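Local coordinates for protein prophenoloxidase b (Marsupenaeus japonicus, PDB 3WKY) that is the precursor of a phenoloxidase, a type 3 copper protein that probably oxidises phenols, with a Cu2-O2 cluster bound, at residues Gln75-Val80 against Asn206-Glu211; Asn149-Leu154 against Ile461-Lys466; Gly311-Glu316 against Asp351-Ile356. All coordinates share one frame; numbering follows the deposited sequence.

Interaction 1. Residues Gln75-Val80 against Asn206-Glu211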
loop_
_atom_site.group_PDB
_atom_site.type_symbol
_atom_site.label_atom_id
_atom_site.label_comp_id
_atom_site.label_asym_id
_atom_site.label_seq_id
_atom_site.Cartn_x
_atom_site.Cartn_y
_atom_site.Cartn_z
ATOM N N GLN A 75 32.806 -18.258 -5.974
ATOM C CA GLN A 75 33.715 -19.127 -5.243
ATOM C C GLN A 75 33.596 -20.585 -5.700
ATOM O O GLN A 75 34.614 -21.267 -5.882
ATOM C CB GLN A 75 33.492 -18.990 -3.729
ATOM C CG GLN A 75 33.962 -17.652 -3.156
ATOM C CD GLN A 75 32.896 -16.553 -3.179
ATOM O OE1 GLN A 75 31.770 -16.755 -3.642
ATOM N NE2 GLN A 75 33.257 -15.380 -2.667
ATOM N N HIS A 76 32.370 -21.057 -5.908
ATOM C CA HIS A 76 32.166 -22.422 -6.379
ATOM C C HIS A 76 32.727 -22.608 -7.791
ATOM O O HIS A 76 33.360 -23.626 -8.076
ATOM C CB HIS A 76 30.687 -22.819 -6.342
ATOM C CG HIS A 76 30.201 -23.242 -4.989
ATOM N ND1 HIS A 76 29.504 -24.414 -4.785
ATOM C CD2 HIS A 76 30.310 -22.655 -3.771
ATOM C CE1 HIS A 76 29.205 -24.531 -3.503
ATOM N NE2 HIS A 76 29.676 -23.473 -2.866
ATOM N N SER A 77 32.489 -21.639 -8.672
ATOM C CA SER A 77 33.002 -21.766 -10.030
ATOM C C SER A 77 34.536 -21.741 -10.059
ATOM O O SER A 77 35.139 -22.473 -10.846
ATOM C CB SER A 77 32.396 -20.719 -10.977
ATOM O OG SER A 77 32.659 -19.408 -10.531
ATOM N N GLN A 78 35.157 -20.939 -9.197
ATOM C CA GLN A 78 36.616 -20.890 -9.143
ATOM C C GLN A 78 37.185 -22.238 -8.693
ATOM O O GLN A 78 38.259 -22.647 -9.136
ATOM C CB GLN A 78 37.104 -19.765 -8.221
ATOM C CG GLN A 78 38.621 -19.519 -8.284
ATOM C CD GLN A 78 39.079 -19.038 -9.653
ATOM O OE1 GLN A 78 38.537 -18.079 -10.198
ATOM N NE2 GLN A 78 40.080 -19.707 -10.212
ATOM N N ALA A 79 36.460 -22.926 -7.814
ATOM C CA ALA A 79 36.905 -24.212 -7.299
ATOM C C ALA A 79 36.866 -25.277 -8.390
ATOM O O ALA A 79 37.788 -26.092 -8.512
ATOM C CB ALA A 79 36.064 -24.633 -6.110
ATOM N N VAL A 80 35.798 -25.276 -9.185
ATOM C CA VAL A 80 35.706 -26.207 -10.306
ATOM C C VAL A 80 36.792 -25.901 -11.338
ATOM O O VAL A 80 37.432 -26.813 -11.882
ATOM C CB VAL A 80 34.306 -26.195 -10.951
ATOM C CG1 VAL A 80 34.315 -26.913 -12.293
ATOM C CG2 VAL A 80 33.313 -26.865 -10.028
ATOM N N ASN A 206 30.695 -24.345 -21.870
ATOM C CA ASN A 206 30.904 -22.911 -22.061
ATOM C C ASN A 206 30.850 -22.113 -20.765
ATOM O O ASN A 206 30.058 -21.174 -20.657
ATOM C CB ASN A 206 29.847 -22.370 -23.014
ATOM C CG ASN A 206 29.957 -22.979 -24.377
ATOM O OD1 ASN A 206 30.906 -22.695 -25.102
ATOM N ND2 ASN A 206 29.015 -23.851 -24.726
ATOM N N PRO A 207 31.703 -22.461 -19.788
ATOM C CA PRO A 207 31.580 -21.776 -18.495
ATOM C C PRO A 207 31.999 -20.323 -18.590
ATOM O O PRO A 207 32.937 -19.972 -19.307
ATOM C CB PRO A 207 32.542 -22.557 -17.592
ATOM C CG PRO A 207 33.579 -23.124 -18.544
ATOM C CD PRO A 207 32.824 -23.428 -19.808
ATOM N N TYR A 208 31.294 -19.470 -17.856
ATOM C CA TYR A 208 31.573 -18.052 -17.896
ATOM C C TYR A 208 32.945 -17.732 -17.313
ATOM O O TYR A 208 33.477 -16.628 -17.521
ATOM C CB TYR A 208 30.466 -17.288 -17.167
ATOM C CG TYR A 208 30.311 -17.667 -15.708
ATOM C CD1 TYR A 208 31.086 -17.060 -14.737
ATOM C CD2 TYR A 208 29.366 -18.612 -15.306
ATOM C CE1 TYR A 208 30.944 -17.385 -13.399
ATOM C CE2 TYR A 208 29.216 -18.945 -13.961
ATOM C CZ TYR A 208 30.011 -18.329 -13.022
ATOM O OH TYR A 208 29.882 -18.637 -11.677
ATOM N N TYR A 209 33.528 -18.701 -16.609
ATOM C CA TYR A 209 34.839 -18.475 -16.005
ATOM C C TYR A 209 35.988 -18.960 -16.900
ATOM O O TYR A 209 37.157 -18.911 -16.506
ATOM C CB TYR A 209 34.900 -19.100 -14.599
ATOM C CG TYR A 209 34.240 -20.461 -14.514
ATOM C CD1 TYR A 209 32.860 -20.588 -14.326
ATOM C CD2 TYR A 209 34.993 -21.619 -14.632
ATOM C CE1 TYR A 209 32.261 -21.839 -14.256
ATOM C CE2 TYR A 209 34.408 -22.864 -14.557
ATOM C CZ TYR A 209 33.048 -22.974 -14.369
ATOM O OH TYR A 209 32.479 -24.225 -14.309
ATOM N N ILE A 210 35.655 -19.412 -18.107
ATOM C CA ILE A 210 36.679 -19.886 -19.039
ATOM C C ILE A 210 37.728 -18.805 -19.295
ATOM O O ILE A 210 37.423 -17.609 -19.277
ATOM C CB ILE A 210 36.054 -20.346 -20.381
ATOM C CG1 ILE A 210 37.009 -21.273 -21.149
ATOM C CG2 ILE A 210 35.645 -19.151 -21.253
ATOM C CD1 ILE A 210 37.002 -22.707 -20.634
ATOM N N GLU A 211 38.980 -19.199 -19.502
ATOM C CA GLU A 211 40.004 -18.231 -19.882
ATOM C C GLU A 211 39.566 -17.540 -21.167
ATOM O O GLU A 211 39.261 -18.212 -22.155
ATOM C CB GLU A 211 41.356 -18.919 -20.089
ATOM C CG GLU A 211 42.439 -18.460 -19.117
ATOM C CD GLU A 211 42.989 -17.085 -19.452
ATOM O OE1 GLU A 211 43.403 -16.868 -20.611
ATOM O OE2 GLU A 211 43.013 -16.223 -18.551
#

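Interaction 2. Residues Asn149-Leu154 against Ile461-Lys466. With EDO (1,2-ethanediol), chain L.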
loop_
_atom_site.group_PDB
_atom_site.type_symbol
_atom_site.label_atom_id
_atom_site.label_comp_id
_atom_site.label_asym_id
_atom_site.label_seq_id
_atom_site.Cartn_x
_atom_site.Cartn_y
_atom_site.Cartn_z
ATOM N N ASN A 149 13.281 -42.526 -2.026
ATOM C CA ASN A 149 13.040 -43.191 -0.749
ATOM C C ASN A 149 12.257 -44.493 -0.929
ATOM O O ASN A 149 12.539 -45.492 -0.255
ATOM C CB ASN A 149 12.346 -42.252 0.241
ATOM C CG ASN A 149 13.230 -41.095 0.655
ATOM O OD1 ASN A 149 14.454 -41.170 0.547
ATOM N ND2 ASN A 149 12.617 -40.018 1.135
ATOM N N LYS A 150 11.305 -44.493 -1.855
ATOM C CA LYS A 150 10.551 -45.701 -2.182
ATOM C C LYS A 150 11.468 -46.764 -2.787
ATOM O O LYS A 150 11.316 -47.952 -2.506
ATOM C CB LYS A 150 9.404 -45.387 -3.143
ATOM C CG LYS A 150 8.609 -46.606 -3.578
ATOM C CD LYS A 150 7.440 -46.226 -4.476
ATOM C CE LYS A 150 6.561 -47.440 -4.779
ATOM N NZ LYS A 150 5.320 -47.076 -5.532
ATOM N N ALA A 151 12.421 -46.334 -3.610
ATOM C CA ALA A 151 13.397 -47.248 -4.200
ATOM C C ALA A 151 14.297 -47.934 -3.154
ATOM O O ALA A 151 14.608 -49.120 -3.289
ATOM C CB ALA A 151 14.244 -46.529 -5.251
ATOM N N LYS A 152 14.724 -47.190 -2.133
ATOM C CA LYS A 152 15.571 -47.748 -1.066
ATOM C C LYS A 152 14.811 -48.816 -0.290
ATOM O O LYS A 152 15.376 -49.831 0.122
ATOM C CB LYS A 152 16.069 -46.644 -0.129
ATOM C CG LYS A 152 16.941 -45.635 -0.845
ATOM C CD LYS A 152 17.557 -44.601 0.079
ATOM C CE LYS A 152 18.743 -43.939 -0.633
ATOM N NZ LYS A 152 19.360 -42.827 0.139
ATOM N N LYS A 153 13.522 -48.559 -0.104
ATOM C CA LYS A 153 12.620 -49.501 0.539
ATOM C C LYS A 153 12.510 -50.781 -0.289
ATOM O O LYS A 153 12.720 -51.885 0.219
ATOM C CB LYS A 153 11.249 -48.847 0.672
ATOM C CG LYS A 153 10.301 -49.498 1.647
ATOM C CD LYS A 153 9.076 -48.605 1.807
ATOM C CE LYS A 153 8.112 -49.121 2.859
ATOM N NZ LYS A 153 7.091 -48.085 3.187
ATOM N N LEU A 154 12.178 -50.615 -1.565
ATOM C CA LEU A 154 12.028 -51.730 -2.493
ATOM C C LEU A 154 13.326 -52.517 -2.654
ATOM O O LEU A 154 13.303 -53.737 -2.810
ATOM C CB LEU A 154 11.545 -51.218 -3.854
ATOM C CG LEU A 154 10.037 -51.212 -4.122
ATOM C CD1 LEU A 154 9.262 -50.628 -2.961
ATOM C CD2 LEU A 154 9.725 -50.447 -5.401
ATOM N N ILE A 461 23.741 -44.432 -7.275
ATOM C CA ILE A 461 23.408 -44.691 -5.883
ATOM C C ILE A 461 23.704 -46.144 -5.545
ATOM O O ILE A 461 23.286 -47.054 -6.271
ATOM C CB ILE A 461 21.913 -44.453 -5.626
ATOM C CG1 ILE A 461 21.554 -42.980 -5.865
ATOM C CG2 ILE A 461 21.544 -44.860 -4.207
ATOM C CD1 ILE A 461 20.054 -42.724 -5.896
ATOM N N ASP A 462 24.405 -46.355 -4.436
ATOM C CA ASP A 462 24.701 -47.698 -3.954
ATOM C C ASP A 462 23.545 -48.203 -3.103
ATOM O O ASP A 462 23.404 -47.806 -1.948
ATOM C CB ASP A 462 25.992 -47.680 -3.132
ATOM C CG ASP A 462 26.540 -49.075 -2.864
ATOM O OD1 ASP A 462 25.814 -50.064 -3.093
ATOM O OD2 ASP A 462 27.701 -49.176 -2.415
ATOM N N PHE A 463 22.724 -49.083 -3.662
ATOM C CA PHE A 463 21.548 -49.580 -2.949
ATOM C C PHE A 463 21.818 -50.826 -2.092
ATOM O O PHE A 463 20.898 -51.354 -1.465
ATOM C CB PHE A 463 20.409 -49.871 -3.925
ATOM C CG PHE A 463 19.746 -48.637 -4.487
ATOM C CD1 PHE A 463 18.733 -47.994 -3.787
ATOM C CD2 PHE A 463 20.115 -48.140 -5.730
ATOM C CE1 PHE A 463 18.104 -46.866 -4.310
ATOM C CE2 PHE A 463 19.489 -47.015 -6.260
ATOM C CZ PHE A 463 18.485 -46.379 -5.549
ATOM N N ARG A 464 23.065 -51.291 -2.069
ATOM C CA ARG A 464 23.433 -52.451 -1.253
ATOM C C ARG A 464 23.307 -52.167 0.242
ATOM O O ARG A 464 23.655 -51.082 0.713
ATOM C CB ARG A 464 24.871 -52.890 -1.548
ATOM C CG ARG A 464 25.088 -53.483 -2.934
ATOM C CD ARG A 464 26.367 -52.943 -3.553
ATOM N NE ARG A 464 27.589 -53.532 -3.019
ATOM C CZ ARG A 464 28.704 -52.852 -2.754
ATOM N NH1 ARG A 464 28.760 -51.544 -2.944
ATOM N NH2 ARG A 464 29.769 -53.488 -2.284
ATOM N N LEU A 465 22.810 -53.150 0.986
ATOM C CA LEU A 465 22.835 -53.086 2.442
ATOM C C LEU A 465 24.233 -53.457 2.920
ATOM O O LEU A 465 24.828 -52.770 3.754
ATOM C CB LEU A 465 21.798 -54.035 3.030
ATOM C CG LEU A 465 20.365 -53.518 2.916
ATOM C CD1 LEU A 465 19.356 -54.600 3.271
ATOM C CD2 LEU A 465 20.185 -52.301 3.813
ATOM N N LYS A 466 24.758 -54.545 2.366
ATOM C CA LYS A 466 26.122 -54.961 2.650
ATOM C C LYS A 466 26.865 -55.348 1.380
ATOM O O LYS A 466 26.253 -55.554 0.331
ATOM C CB LYS A 466 26.140 -56.100 3.667
ATOM C CG LYS A 466 26.077 -55.610 5.105
ATOM C CD LYS A 466 25.782 -56.735 6.078
ATOM C CE LYS A 466 26.100 -56.286 7.486
ATOM N NZ LYS A 466 25.657 -57.242 8.535
HETATM C C1 EDO L . 24.673 -49.730 -6.696
HETATM O O1 EDO L . 23.384 -50.364 -6.542
HETATM C C2 EDO L . 25.720 -50.636 -7.341
HETATM O O2 EDO L . 26.137 -51.630 -6.397
#

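Interaction 3. Residues Gly311-Glu316 against Asp351-Ile356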
loop_
_atom_site.group_PDB
_atom_site.type_symbol
_atom_site.label_atom_id
_atom_site.label_comp_id
_atom_site.label_asym_id
_atom_site.label_seq_id
_atom_site.Cartn_x
_atom_site.Cartn_y
_atom_site.Cartn_z
ATOM N N GLY A 311 25.151 2.699 -28.006
ATOM C CA GLY A 311 25.933 1.906 -28.950
ATOM C C GLY A 311 27.392 1.654 -28.598
ATOM O O GLY A 311 28.188 1.297 -29.466
ATOM N N TYR A 312 27.747 1.822 -27.328
ATOM C CA TYR A 312 29.098 1.517 -26.897
ATOM C C TYR A 312 29.189 1.248 -25.409
ATOM O O TYR A 312 28.416 1.757 -24.602
ATOM C CB TYR A 312 30.096 2.605 -27.321
ATOM C CG TYR A 312 29.778 3.999 -26.835
ATOM C CD1 TYR A 312 30.135 4.405 -25.560
ATOM C CD2 TYR A 312 29.143 4.920 -27.660
ATOM C CE1 TYR A 312 29.854 5.683 -25.107
ATOM C CE2 TYR A 312 28.856 6.206 -27.209
ATOM C CZ TYR A 312 29.220 6.577 -25.932
ATOM O OH TYR A 312 28.946 7.847 -25.467
ATOM N N LEU A 313 30.138 0.385 -25.064
ATOM C CA LEU A 313 30.404 0.104 -23.655
ATOM C C LEU A 313 31.663 0.844 -23.248
ATOM O O LEU A 313 32.508 1.170 -24.088
ATOM C CB LEU A 313 30.587 -1.397 -23.415
ATOM C CG LEU A 313 29.392 -2.277 -23.780
ATOM C CD1 LEU A 313 29.679 -3.750 -23.440
ATOM C CD2 LEU A 313 28.126 -1.788 -23.077
ATOM N N ILE A 314 31.796 1.127 -21.957
ATOM C CA ILE A 314 33.022 1.737 -21.479
ATOM C C ILE A 314 33.927 0.671 -20.880
ATOM O O ILE A 314 33.532 -0.086 -19.990
ATOM C CB ILE A 314 32.772 2.913 -20.500
ATOM C CG1 ILE A 314 34.108 3.493 -20.027
ATOM C CG2 ILE A 314 31.896 2.487 -19.321
ATOM C CD1 ILE A 314 33.986 4.827 -19.324
ATOM N N HIS A 315 35.146 0.594 -21.399
ATOM C CA HIS A 315 36.095 -0.396 -20.917
ATOM C C HIS A 315 36.613 0.043 -19.559
ATOM O O HIS A 315 36.655 1.237 -19.258
ATOM C CB HIS A 315 37.261 -0.549 -21.905
ATOM C CG HIS A 315 38.008 -1.836 -21.756
ATOM N ND1 HIS A 315 38.880 -2.073 -20.716
ATOM C CD2 HIS A 315 38.005 -2.961 -22.510
ATOM C CE1 HIS A 315 39.384 -3.291 -20.834
ATOM N NE2 HIS A 315 38.869 -3.850 -21.914
ATOM N N GLU A 316 36.989 -0.912 -18.720
ATOM C CA GLU A 316 37.533 -0.540 -17.420
ATOM C C GLU A 316 38.823 0.254 -17.587
ATOM O O GLU A 316 39.196 1.022 -16.698
ATOM C CB GLU A 316 37.715 -1.748 -16.498
ATOM C CG GLU A 316 38.617 -2.841 -17.025
ATOM C CD GLU A 316 38.708 -4.008 -16.060
ATOM O OE1 GLU A 316 38.252 -3.859 -14.903
ATOM O OE2 GLU A 316 39.225 -5.073 -16.458
ATOM N N ASP A 351 33.264 -3.707 -12.835
ATOM C CA ASP A 351 32.889 -2.742 -11.792
ATOM C C ASP A 351 31.693 -1.891 -12.210
ATOM O O ASP A 351 30.951 -1.391 -11.365
ATOM C CB ASP A 351 34.054 -1.814 -11.428
ATOM C CG ASP A 351 35.132 -2.503 -10.615
ATOM O OD1 ASP A 351 34.971 -3.687 -10.259
ATOM O OD2 ASP A 351 36.137 -1.833 -10.308
ATOM N N VAL A 352 31.511 -1.734 -13.515
ATOM C CA VAL A 352 30.437 -0.898 -14.040
ATOM C C VAL A 352 29.191 -1.702 -14.446
ATOM O O VAL A 352 28.062 -1.300 -14.121
ATOM C CB VAL A 352 30.958 -0.013 -15.200
ATOM C CG1 VAL A 352 29.807 0.582 -16.025
ATOM C CG2 VAL A 352 31.847 1.094 -14.621
ATOM N N TYR A 353 29.392 -2.837 -15.128
ATOM C CA TYR A 353 28.263 -3.644 -15.640
ATOM C C TYR A 353 27.911 -4.839 -14.758
ATOM O O TYR A 353 26.837 -5.435 -14.909
ATOM C CB TYR A 353 28.494 -4.086 -17.112
ATOM C CG TYR A 353 28.750 -2.910 -18.009
ATOM C CD1 TYR A 353 27.748 -1.986 -18.273
ATOM C CD2 TYR A 353 30.011 -2.691 -18.562
ATOM C CE1 TYR A 353 27.984 -0.874 -19.080
ATOM C CE2 TYR A 353 30.253 -1.595 -19.371
ATOM C CZ TYR A 353 29.241 -0.688 -19.620
ATOM O OH TYR A 353 29.477 0.402 -20.422
ATOM N N GLY A 354 28.822 -5.206 -13.858
ATOM C CA GLY A 354 28.520 -6.184 -12.819
ATOM C C GLY A 354 28.426 -7.637 -13.250
ATOM O O GLY A 354 29.194 -8.118 -14.098
ATOM N N ASN A 355 27.471 -8.344 -12.653
ATOM C CA ASN A 355 27.342 -9.786 -12.800
ATOM C C ASN A 355 25.856 -10.118 -12.668
ATOM O O ASN A 355 25.461 -10.933 -11.825
ATOM C CB ASN A 355 28.161 -10.481 -11.695
ATOM C CG ASN A 355 28.263 -11.998 -11.888
ATOM O OD1 ASN A 355 28.116 -12.500 -12.999
ATOM N ND2 ASN A 355 28.517 -12.731 -10.791
ATOM N N ILE A 356 25.038 -9.479 -13.505
ATOM C CA ILE A 356 23.585 -9.489 -13.321
ATOM C C ILE A 356 22.964 -10.869 -13.395
ATOM O O ILE A 356 22.246 -11.289 -12.494
ATOM C CB ILE A 356 22.876 -8.586 -14.351
ATOM C CG1 ILE A 356 23.222 -7.115 -14.098
ATOM C CG2 ILE A 356 21.351 -8.801 -14.293
ATOM C CD1 ILE A 356 22.945 -6.220 -15.338
HETATM O O HOH W 1 35.959 -3.248 -13.654
#

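Interaction 1. Residues Gln75-Val80 against Asn206-Glu211
Ser77 presents its CB to the face of the Tyr209 ring, with Tyr209 CD1 3.4 Å from Ser77 CB. A type I beta turn from Pro207 to Ile210 makes this possible, because Tyr208 and Tyr209 hold its two central positions and both rings reach the helix. The packing around Tyr209 is close: Pro207 CB sits 3.3 Å above the plane of its opposite face, toward the rim, and an edge of the ring, at CD1, stands over the centre of the Tyr208 ring. Between the hydroxyls the link is less certain. Ser77 OG lies 3.1 Å from Tyr208 OH, but its proton has another acceptor to choose. With chi1 at 59°, OG falls between the backbone N and the carbonyl carbon and beside its own helix, where Lys74 O is the stronger partner; Tyr208 OH is held by Ala71 O. The contact thins at Val80, whose CG1 comes only to 3.8 Å from Tyr209 OH, and toward solvent the partly exposed Gln78 makes no contact with the loop and bonds Asp82 OD1 of its own helix through NE2. The side chain of Tyr208 is about 8 Å from the copper cluster. Helix 109-122 completes the setting: Val80 packs against its Val111 and Ala114, and Pro207 and Ile210 against its His118, while Tyr208 touches Arg218 of helix 218-239.

Interaction 2. Residues Asn149-Leu154 against Ile461-Lys466
The loop between strands 445-456 and 472-481, in the Ig-like region, lays the ring of Phe463 against helix 145-160 at Ala151 and Lys152. Phe463 CE1 does the touching: it lies 4.0 Å from Ala151 CB and 3.9 Å from Lys152 CG. Lys152 crosses the aromatic side chain at about a right angle, contributing its aliphatic root while the rest of the extended chain runs on past the ring. From within the loop, Ile461 CG2 covers one ring face, 3.6 Å above the plane and toward the rim. What shapes the loop here is an Asx turn, in which Asp462 OD1 accepts a hydrogen bond from the backbone N of Arg464 at 3.2 Å, the N-H coming in from above the carboxylate plane. A chi1 of -167° swings the Asp462 carboxylate opposite its backbone N, and OD2 also meets the guanidinium, standing 2.6 Å from Arg464 NH1 in a salt bridge. Replacing Asp462 by an alanine would probably leave Arg464 NH1 without its counter-charge and the turn without its brace. A 1,2-ethanediol, probably from the crystallisation liquor, takes the N-H of Phe463 almost straight on O1 (174°). At the far end of the segment, Lys466 NZ forms a salt bridge with Asp469 of the second subunit.

Interaction 3. Residues Gly311-Glu316 against Asp351-Ile356
A phenol oxygen takes the place of a strand partner here: Tyr353 OH accepts the backbone N-H of Ile314, at 2.9 Å from Ile314 N and nearly straight (168°). The donor lies in the plane of the ring, at its edge, so the tyrosine meets the strand end-on. Strand 312-314 pairs with 320-322 through Leu313, and the next amide is served by a side chain instead of a third strand, a worked case of how an edge amide can be satisfied without extending a sheet.

The ring is held from several sides. Leu313 CD2 approaches Tyr353 CZ to 3.8 Å at an oblique angle, and Ile314 CG2 comes to 3.4 Å from Tyr353 OH. The first torsion of Ile314 explains the latter, since CG1 is anti to the backbone N (chi1 179°) and CG2 falls between the backbone N and the carbonyl carbon, on the side of the hydroxyl. Val352, from the same short helix, lays CG1 over the centre of one ring face, and that methyl also meets Ile314 CG2 at 4.3 Å.

Further along, a water joins the segments: it donates to Glu316 OE1 at 2.7 Å and accepts from Asp351 N at 2.9 Å, an amide in the first turn of helix 350-353. Glu316 OE1 and Asp351 OD2 themselves lie 5.4 Å apart, and the bridge runs from the one carboxylate to the helix amide, not between the two like charges.

Gly311, with positive phi, closes helix 294-310 in a Schellman motif just before the strand. Tyr353 rests on His303 and Leu304 of that helix, Asn349 holds Ile314 O, and past Gly354 the chain enters helix 356-365, which brings His357 and His361 to the copper cluster.

Read from the N terminus, interaction 1 opens first, on helix 74-89, and closes at 206-211, joining the all-alpha region to the copper-containing one. Before it closes, helix 145-160 has already opened interaction 2, so the two cross; the second loop ends only at 461-466, tying the copper-containing region to the Ig-like one. Interaction 3 is nested inside that long loop, follows interaction 1 in series, and stays within the copper-containing region. Interactions 1 and 3 lie on the same side of the chain's centre, their own centres about 20 Å apart, whereas interactions 2 and 3 stand on opposite sides, about 51 Å between centres. None touches another.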